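Local coordinates for 6-phosphogluconate dehydratase (Shewanella oneidensis, PDB 2GP4), which dehydrates 6-phosphogluconate to 2-keto-3-deoxy-6-phosphogluconate, a step of the Entner-Doudoroff pathway, as an iron-sulfur enzyme here crystallised without its cluster, at residues S39-D49 against S620-Y628; D175-L186 against H326-A334. One frame throughout, in Å; residues are numbered along the deposited sequence.

Interaction 1: residues S39-D49 against S620-Y628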
loop_
_atom_site.group_PDB
_atom_site.type_symbol
_atom_site.label_atom_id
_atom_site.label_comp_id
_atom_site.label_asym_id
_atom_site.label_seq_id
_atom_site.Cartn_x
_atom_site.Cartn_y
_atom_site.Cartn_z
ATOM N N SER A 39 6.021 -11.390 19.486
ATOM C CA SER A 39 6.872 -10.882 18.411
ATOM C C SER A 39 7.299 -9.434 18.639
ATOM O O SER A 39 8.465 -9.096 18.439
ATOM C CB SER A 39 6.173 -11.024 17.060
ATOM O OG SER A 39 4.908 -10.390 17.078
ATOM N N ARG A 40 6.362 -8.583 19.056
ATOM C CA ARG A 40 6.681 -7.182 19.339
ATOM C C ARG A 40 7.628 -7.028 20.534
ATOM O O ARG A 40 8.534 -6.190 20.504
ATOM C CB ARG A 40 5.407 -6.346 19.535
ATOM C CG ARG A 40 5.634 -4.863 19.776
ATOM C CD ARG A 40 6.316 -4.163 18.604
ATOM N NE ARG A 40 6.365 -2.714 18.810
ATOM C CZ ARG A 40 7.002 -1.847 18.024
ATOM N NH1 ARG A 40 7.668 -2.254 16.949
ATOM N NH2 ARG A 40 6.974 -0.553 18.316
ATOM N N GLU A 41 7.424 -7.839 21.573
ATOM C CA GLU A 41 8.320 -7.828 22.734
ATOM C C GLU A 41 9.746 -8.225 22.359
ATOM O O GLU A 41 10.707 -7.645 22.867
ATOM C CB GLU A 41 7.784 -8.709 23.872
ATOM C CG GLU A 41 6.807 -7.974 24.795
ATOM C CD GLU A 41 5.954 -8.900 25.674
ATOM O OE1 GLU A 41 5.972 -10.138 25.471
ATOM O OE2 GLU A 41 5.250 -8.374 26.571
ATOM N N ALA A 42 9.872 -9.191 21.451
ATOM C CA ALA A 42 11.179 -9.683 21.019
ATOM C C ALA A 42 11.893 -8.674 20.122
ATOM O O ALA A 42 13.114 -8.495 20.223
ATOM C CB ALA A 42 11.051 -11.042 20.324
ATOM N N TYR A 43 11.124 -8.014 19.257
ATOM C CA TYR A 43 11.647 -6.953 18.414
ATOM C C TYR A 43 12.233 -5.826 19.264
ATOM O O TYR A 43 13.391 -5.441 19.078
ATOM C CB TYR A 43 10.569 -6.418 17.457
ATOM C CG TYR A 43 11.059 -5.305 16.555
ATOM C CD1 TYR A 43 11.978 -5.564 15.539
ATOM C CD2 TYR A 43 10.622 -3.992 16.733
ATOM C CE1 TYR A 43 12.439 -4.554 14.712
ATOM C CE2 TYR A 43 11.078 -2.966 15.903
ATOM C CZ TYR A 43 11.987 -3.260 14.893
ATOM O OH TYR A 43 12.457 -2.267 14.073
ATOM N N LEU A 44 11.444 -5.311 20.203
ATOM C CA LEU A 44 11.914 -4.227 21.082
ATOM C C LEU A 44 13.071 -4.634 22.000
ATOM O O LEU A 44 13.922 -3.810 22.321
ATOM C CB LEU A 44 10.759 -3.619 21.888
ATOM C CG LEU A 44 9.593 -3.040 21.075
ATOM C CD1 LEU A 44 8.478 -2.570 21.997
ATOM C CD2 LEU A 44 10.048 -1.910 20.143
ATOM N N ALA A 45 13.104 -5.898 22.412
ATOM C CA ALA A 45 14.232 -6.428 23.189
ATOM C C ALA A 45 15.526 -6.417 22.371
ATOM O O ALA A 45 16.580 -6.018 22.871
ATOM C CB ALA A 45 13.929 -7.833 23.701
ATOM N N ALA A 46 15.432 -6.839 21.109
ATOM C CA ALA A 46 16.577 -6.848 20.198
ATOM C C ALA A 46 17.072 -5.435 19.908
ATOM O O ALA A 46 18.282 -5.189 19.903
ATOM C CB ALA A 46 16.224 -7.562 18.913
ATOM N N LEU A 47 16.132 -4.517 19.672
ATOM C CA LEU A 47 16.445 -3.095 19.503
ATOM C C LEU A 47 17.233 -2.530 20.685
ATOM O O LEU A 47 18.159 -1.737 20.491
ATOM C CB LEU A 47 15.171 -2.276 19.281
ATOM C CG LEU A 47 14.805 -1.863 17.848
ATOM C CD1 LEU A 47 14.879 -3.023 16.844
ATOM C CD2 LEU A 47 13.432 -1.187 17.818
ATOM N N ASN A 48 16.864 -2.948 21.898
ATOM C CA ASN A 48 17.590 -2.560 23.108
ATOM C C ASN A 48 18.983 -3.181 23.180
ATOM O O ASN A 48 19.922 -2.541 23.655
ATOM C CB ASN A 48 16.795 -2.898 24.375
ATOM C CG ASN A 48 17.387 -2.260 25.620
ATOM O OD1 ASN A 48 17.491 -2.893 26.668
ATOM N ND2 ASN A 48 17.793 -1.001 25.504
ATOM N N ASP A 49 19.105 -4.424 22.711
ATOM C CA ASP A 49 20.402 -5.088 22.594
ATOM C C ASP A 49 21.275 -4.352 21.583
ATOM O O ASP A 49 22.480 -4.208 21.787
ATOM C CB ASP A 49 20.242 -6.555 22.167
ATOM C CG ASP A 49 19.358 -7.355 23.111
ATOM O OD1 ASP A 49 19.400 -7.117 24.336
ATOM O OD2 ASP A 49 18.619 -8.231 22.618
ATOM N N SER A 620 10.202 -12.519 1.540
ATOM C CA SER A 620 11.218 -13.560 1.442
ATOM C C SER A 620 12.133 -13.437 2.660
ATOM O O SER A 620 12.912 -14.341 2.968
ATOM C CB SER A 620 12.021 -13.431 0.143
ATOM O OG SER A 620 12.708 -12.189 0.091
ATOM N N THR A 621 12.017 -12.310 3.355
ATOM C CA THR A 621 12.870 -12.018 4.505
ATOM C C THR A 621 12.288 -12.573 5.803
ATOM O O THR A 621 11.131 -13.002 5.848
ATOM C CB THR A 621 13.110 -10.498 4.666
ATOM O OG1 THR A 621 11.851 -9.820 4.766
ATOM C CG2 THR A 621 13.890 -9.939 3.480
ATOM N N SER A 622 13.117 -12.580 6.843
ATOM C CA SER A 622 12.692 -12.917 8.193
ATOM C C SER A 622 12.724 -11.679 9.072
ATOM O O SER A 622 13.492 -10.752 8.819
ATOM C CB SER A 622 13.603 -13.980 8.792
ATOM O OG SER A 622 13.449 -15.201 8.108
ATOM N N ALA A 623 11.871 -11.678 10.094
ATOM C CA ALA A 623 11.847 -10.629 11.104
ATOM C C ALA A 623 12.786 -11.014 12.240
ATOM O O ALA A 623 13.046 -12.202 12.456
ATOM C CB ALA A 623 10.436 -10.443 11.624
ATOM N N ILE A 624 13.290 -10.008 12.957
ATOM C CA ILE A 624 14.136 -10.214 14.135
ATOM C C ILE A 624 13.574 -11.304 15.051
ATOM O O ILE A 624 14.278 -12.256 15.395
ATOM C CB ILE A 624 14.275 -8.910 14.979
ATOM C CG1 ILE A 624 14.816 -7.743 14.138
ATOM C CG2 ILE A 624 15.115 -9.159 16.235
ATOM C CD1 ILE A 624 16.302 -7.561 14.177
ATOM N N ASP A 625 12.299 -11.152 15.419
ATOM C CA ASP A 625 11.637 -11.987 16.430
ATOM C C ASP A 625 11.491 -13.463 16.055
ATOM O O ASP A 625 11.350 -14.316 16.933
ATOM C CB ASP A 625 10.267 -11.401 16.794
ATOM C CG ASP A 625 9.282 -11.436 15.637
ATOM O OD1 ASP A 625 8.773 -12.532 15.314
ATOM O OD2 ASP A 625 9.000 -10.359 15.068
ATOM N N GLU A 626 11.502 -13.754 14.756
ATOM C CA GLU A 626 11.399 -15.126 14.273
ATOM C C GLU A 626 12.721 -15.868 14.432
ATOM O O GLU A 626 12.806 -17.072 14.211
ATOM C CB GLU A 626 10.958 -15.145 12.808
ATOM C CG GLU A 626 9.533 -14.665 12.582
ATOM C CD GLU A 626 9.151 -14.648 11.114
ATOM O OE1 GLU A 626 10.013 -14.972 10.271
ATOM O OE2 GLU A 626 7.989 -14.310 10.804
ATOM N N LEU A 627 13.764 -15.126 14.822
ATOM C CA LEU A 627 15.085 -15.702 15.053
ATOM C C LEU A 627 15.643 -15.312 16.423
ATOM O O LEU A 627 16.694 -15.809 16.835
ATOM C CB LEU A 627 16.051 -15.308 13.927
ATOM C CG LEU A 627 15.694 -15.808 12.517
ATOM C CD1 LEU A 627 16.457 -15.043 11.455
ATOM C CD2 LEU A 627 15.916 -17.314 12.368
ATOM N N TYR A 628 14.922 -14.437 17.123
ATOM C CA TYR A 628 15.320 -13.966 18.446
ATOM C C TYR A 628 15.099 -15.043 19.509
ATOM O O TYR A 628 14.030 -15.653 19.594
ATOM C CB TYR A 628 14.556 -12.690 18.814
ATOM C CG TYR A 628 15.123 -11.949 20.010
ATOM C CD1 TYR A 628 16.267 -11.160 19.885
ATOM C CD2 TYR A 628 14.512 -12.030 21.263
ATOM C CE1 TYR A 628 16.794 -10.481 20.974
ATOM C CE2 TYR A 628 15.028 -11.352 22.356
ATOM C CZ TYR A 628 16.169 -10.579 22.204
ATOM O OH TYR A 628 16.695 -9.904 23.277
ATOM O OXT TYR A 628 15.993 -15.330 20.305
#
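Ala-42 and Asp-625 bring the two backbones closest, with their CA atoms 5.2 Å apart, and the tightly packed part of the contact gathers around them. Asp-625 rests its CB on the methyl of Ala-42, while a chi1 of 66° lays its carboxylate against Ser-39, CG of Asp-625 lying 3.4 Å from CB of Ser-39, with OD1 salt-bridged to Arg-332. Beside it Ile-624 splits its branches: CG2 presses on CB of Ala-46 at 3.3 Å, and CG1 meets the ring edge of Tyr-43 at CD1 (3.8 Å).

The solvent side is looser and rests on one long side chain. Tyr-628, the last residue, lays its ring along the helix so that one face looks onto O of Ala-42, and the methyls of Ala-45 and Ala-46 approach the ring obliquely. The OH of Tyr-628 donates to the syn lone pair of Asp-49 OD2 at 2.6 Å, with carboxylate and ring only 13° from coplanar. Both partners of this bond are exposed. Ala-42 and Ala-46, one turn apart, thus form a shallow seat for larger side chains, a clear case of a C-terminal tail docked on an N-terminal helix.

Interaction 2: residues D175-L186 against H326-A334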
loop_
_atom_site.group_PDB
_atom_site.type_symbol
_atom_site.label_atom_id
_atom_site.label_comp_id
_atom_site.label_asym_id
_atom_site.label_seq_id
_atom_site.Cartn_x
_atom_site.Cartn_y
_atom_site.Cartn_z
ATOM N N ASP A 175 5.534 3.561 -3.722
ATOM C CA ASP A 175 5.027 2.239 -4.157
ATOM C C ASP A 175 5.988 1.060 -3.981
ATOM O O ASP A 175 5.824 0.263 -3.061
ATOM C CB ASP A 175 4.464 2.288 -5.594
ATOM C CG ASP A 175 3.897 0.938 -6.059
ATOM O OD1 ASP A 175 3.186 0.265 -5.272
ATOM O OD2 ASP A 175 4.166 0.552 -7.222
ATOM N N LYS A 176 6.958 0.931 -4.882
ATOM C CA LYS A 176 7.957 -0.134 -4.790
ATOM C C LYS A 176 9.099 0.299 -3.868
ATOM O O LYS A 176 9.586 -0.489 -3.030
ATOM C CB LYS A 176 8.468 -0.560 -6.178
ATOM C CG LYS A 176 8.646 0.576 -7.190
ATOM C CD LYS A 176 7.440 0.723 -8.121
ATOM C CE LYS A 176 7.364 2.154 -8.671
ATOM N NZ LYS A 176 6.767 2.256 -10.036
ATOM N N ILE A 177 9.508 1.555 -4.017
ATOM C CA ILE A 177 10.460 2.163 -3.107
ATOM C C ILE A 177 9.656 2.822 -1.988
ATOM O O ILE A 177 8.522 3.248 -2.205
ATOM C CB ILE A 177 11.373 3.178 -3.830
ATOM C CG1 ILE A 177 11.851 2.595 -5.163
ATOM C CG2 ILE A 177 12.568 3.539 -2.964
ATOM C CD1 ILE A 177 12.627 3.557 -6.031
ATOM N N VAL A 178 10.250 2.898 -0.802
ATOM C CA VAL A 178 9.590 3.300 0.454
ATOM C C VAL A 178 9.311 2.053 1.297
ATOM O O VAL A 178 9.901 1.923 2.361
ATOM C CB VAL A 178 8.334 4.222 0.310
ATOM C CG1 VAL A 178 7.559 4.268 1.614
ATOM C CG2 VAL A 178 8.727 5.629 -0.089
ATOM N N PRO A 179 8.440 1.126 0.827
ATOM C CA PRO A 179 8.230 -0.070 1.639
ATOM C C PRO A 179 9.507 -0.881 1.808
ATOM O O PRO A 179 9.772 -1.374 2.907
ATOM C CB PRO A 179 7.195 -0.862 0.836
ATOM C CG PRO A 179 6.503 0.159 0.002
ATOM C CD PRO A 179 7.599 1.086 -0.386
ATOM N N GLY A 180 10.282 -1.000 0.732
ATOM C CA GLY A 180 11.586 -1.650 0.762
ATOM C C GLY A 180 12.550 -0.964 1.708
ATOM O O GLY A 180 13.209 -1.619 2.515
ATOM N N LEU A 181 12.628 0.359 1.613
ATOM C CA LEU A 181 13.453 1.155 2.525
ATOM C C LEU A 181 12.979 0.967 3.960
ATOM O O LEU A 181 13.792 0.722 4.852
ATOM C CB LEU A 181 13.414 2.633 2.148
ATOM C CG LEU A 181 14.088 3.055 0.843
ATOM C CD1 LEU A 181 13.458 4.345 0.317
ATOM C CD2 LEU A 181 15.604 3.212 1.022
ATOM N N LEU A 182 11.662 1.051 4.163
ATOM C CA LEU A 182 11.061 0.904 5.487
ATOM C C LEU A 182 11.432 -0.437 6.110
ATOM O O LEU A 182 11.921 -0.476 7.234
ATOM C CB LEU A 182 9.532 1.045 5.429
ATOM C CG LEU A 182 8.813 1.864 6.522
ATOM C CD1 LEU A 182 7.315 1.575 6.542
ATOM C CD2 LEU A 182 9.401 1.687 7.914
ATOM N N ILE A 183 11.198 -1.523 5.374
ATOM C CA ILE A 183 11.543 -2.874 5.824
ATOM C C ILE A 183 13.011 -2.950 6.243
ATOM O O ILE A 183 13.319 -3.405 7.348
ATOM C CB ILE A 183 11.248 -3.941 4.736
ATOM C CG1 ILE A 183 9.740 -4.048 4.490
ATOM C CG2 ILE A 183 11.808 -5.305 5.150
ATOM C CD1 ILE A 183 9.354 -4.754 3.200
ATOM N N GLY A 184 13.905 -2.493 5.364
ATOM C CA GLY A 184 15.339 -2.496 5.643
ATOM C C GLY A 184 15.683 -1.649 6.851
ATOM O O GLY A 184 16.507 -2.039 7.677
ATOM N N ALA A 185 15.043 -0.486 6.953
ATOM C CA ALA A 185 15.262 0.434 8.062
ATOM C C ALA A 185 14.891 -0.194 9.408
ATOM O O ALA A 185 15.606 -0.011 10.394
ATOM C CB ALA A 185 14.487 1.711 7.851
ATOM N N LEU A 186 13.788 -0.941 9.448
ATOM C CA LEU A 186 13.357 -1.572 10.698
ATOM C C LEU A 186 14.324 -2.641 11.232
ATOM O O LEU A 186 14.261 -3.000 12.411
ATOM C CB LEU A 186 11.924 -2.100 10.586
ATOM C CG LEU A 186 10.862 -1.011 10.376
ATOM C CD1 LEU A 186 9.582 -1.607 9.796
ATOM C CD2 LEU A 186 10.586 -0.209 11.658
ATOM N N HIS A 326 2.383 -4.459 1.393
ATOM C CA HIS A 326 3.533 -3.709 1.897
ATOM C C HIS A 326 3.366 -3.255 3.341
ATOM O O HIS A 326 4.336 -3.232 4.100
ATOM C CB HIS A 326 3.838 -2.500 1.002
ATOM C CG HIS A 326 4.039 -2.842 -0.440
ATOM N ND1 HIS A 326 4.712 -3.972 -0.852
ATOM C CD2 HIS A 326 3.670 -2.193 -1.569
ATOM C CE1 HIS A 326 4.733 -4.015 -2.172
ATOM N NE2 HIS A 326 4.113 -2.943 -2.631
ATOM N N ILE A 327 2.144 -2.883 3.714
ATOM C CA ILE A 327 1.840 -2.508 5.097
ATOM C C ILE A 327 2.076 -3.710 6.006
ATOM O O ILE A 327 2.661 -3.577 7.079
ATOM C CB ILE A 327 0.379 -1.992 5.252
ATOM C CG1 ILE A 327 0.204 -0.627 4.568
ATOM C CG2 ILE A 327 -0.051 -1.941 6.742
ATOM C CD1 ILE A 327 -1.225 -0.071 4.630
ATOM N N VAL A 328 1.624 -4.879 5.559
ATOM C CA VAL A 328 1.762 -6.135 6.301
ATOM C C VAL A 328 3.233 -6.569 6.404
ATOM O O VAL A 328 3.671 -7.052 7.453
ATOM C CB VAL A 328 0.885 -7.257 5.663
ATOM C CG1 VAL A 328 1.192 -8.626 6.258
ATOM C CG2 VAL A 328 -0.576 -6.933 5.833
ATOM N N ALA A 329 3.986 -6.385 5.319
ATOM C CA ALA A 329 5.416 -6.693 5.301
ATOM C C ALA A 329 6.225 -5.736 6.175
ATOM O O ALA A 329 7.160 -6.155 6.869
ATOM C CB ALA A 329 5.948 -6.688 3.882
ATOM N N ALA A 330 5.870 -4.453 6.139
ATOM C CA ALA A 330 6.546 -3.456 6.977
ATOM C C ALA A 330 6.280 -3.737 8.448
ATOM O O ALA A 330 7.207 -3.747 9.252
ATOM C CB ALA A 330 6.109 -2.046 6.611
ATOM N N ALA A 331 5.015 -3.987 8.785
ATOM C CA ALA A 331 4.619 -4.259 10.165
ATOM C C ALA A 331 5.287 -5.521 10.720
ATOM O O ALA A 331 5.748 -5.527 11.863
ATOM C CB ALA A 331 3.100 -4.354 10.287
ATOM N N ARG A 332 5.338 -6.573 9.903
ATOM C CA ARG A 332 5.945 -7.843 10.305
ATOM C C ARG A 332 7.404 -7.677 10.687
ATOM O O ARG A 332 7.860 -8.279 11.655
ATOM C CB ARG A 332 5.803 -8.914 9.218
ATOM C CG ARG A 332 6.085 -10.340 9.718
ATOM C CD ARG A 332 5.118 -10.730 10.836
ATOM N NE ARG A 332 5.607 -11.821 11.674
ATOM C CZ ARG A 332 6.388 -11.660 12.741
ATOM N NH1 ARG A 332 6.797 -10.448 13.098
ATOM N NH2 ARG A 332 6.766 -12.716 13.454
ATOM N N ALA A 333 8.121 -6.848 9.929
ATOM C CA ALA A 333 9.515 -6.531 10.221
ATOM C C ALA A 333 9.648 -5.939 11.620
ATOM O O ALA A 333 10.653 -6.151 12.293
ATOM C CB ALA A 333 10.084 -5.573 9.170
ATOM N N ALA A 334 8.617 -5.217 12.051
ATOM C CA ALA A 334 8.611 -4.544 13.350
ATOM C C ALA A 334 7.927 -5.361 14.441
ATOM O O ALA A 334 7.582 -4.822 15.500
ATOM C CB ALA A 334 7.959 -3.171 13.223
HETATM O O HOH W 1 3.641 -2.169 -5.476
#
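A nearly parallel helix pair, 179-186 beside 326-333, begins where Pro-179 meets His-326 in the largely buried interior of the N-terminal family region. The axes approach to 8.8 Å and their directions differ by 11°. Pro-179, in the first turn after the N-cap position of Val-178, sets CB 3.7 Å from CB of His-326, and its CG lies obliquely by the imidazole. With chi1 at -55°, CG of His-326 stands anti to its carbonyl carbon, which carries the ring out past the proline toward the loop. There His-326 NE2 and water 1 are 3.0 Å apart, the water lying at the ring edge in its plane; the same water donates to OD1 of Asp-175. ND1 is held by Arg-149 of helix 145-160, so both ring nitrogens have partners. Replacing the histidine by an alanine would probably leave water 1 and Arg-149 each short of a partner and open a gap beside Pro-179.

Further along, alanines let the helices close up. Leu-182 CD1 touches the methyl of Ala-330 at 3.8 Å, Ile-183 extends CD1 to CB of Ala-329 (4.0 Å), and Leu-186 puts CD1 beside the methyls of Ala-333 and Ala-334. Asp-175 and Lys-176 belong to a Cys-Asp-Lys sequence which, in relatives, contributes to the iron-sulfur and magnesium site. The two helices form a near-parallel, alanine-lined packing next to this probable active-site loop.

Overall arrangement
The two contacts illustrate how a chain's ends can be tied to its interior. Interaction 2 is nested within the loop that interaction 1 closes, and their centres lie about 15 Å apart; the first sits about 23 Å from the centre of the chain, the second about 10 Å. Polar links join them, among them Tyr-43 OH to O of Leu-186 at 2.6 Å, a probable hydrogen bond, Arg-40 NH1 to O of Ala-334, and Asp-625 OD1 to Arg-332 NH2 at 2.7 Å. Thus 39-49 reaches the C-terminal ends of both segments of interaction 2, while 620-628 meets Arg-332. The other end, at Asp-175, belongs to the Cys-Asp-Lys loop that probably borders the cluster site, whose cluster is absent from this apo form.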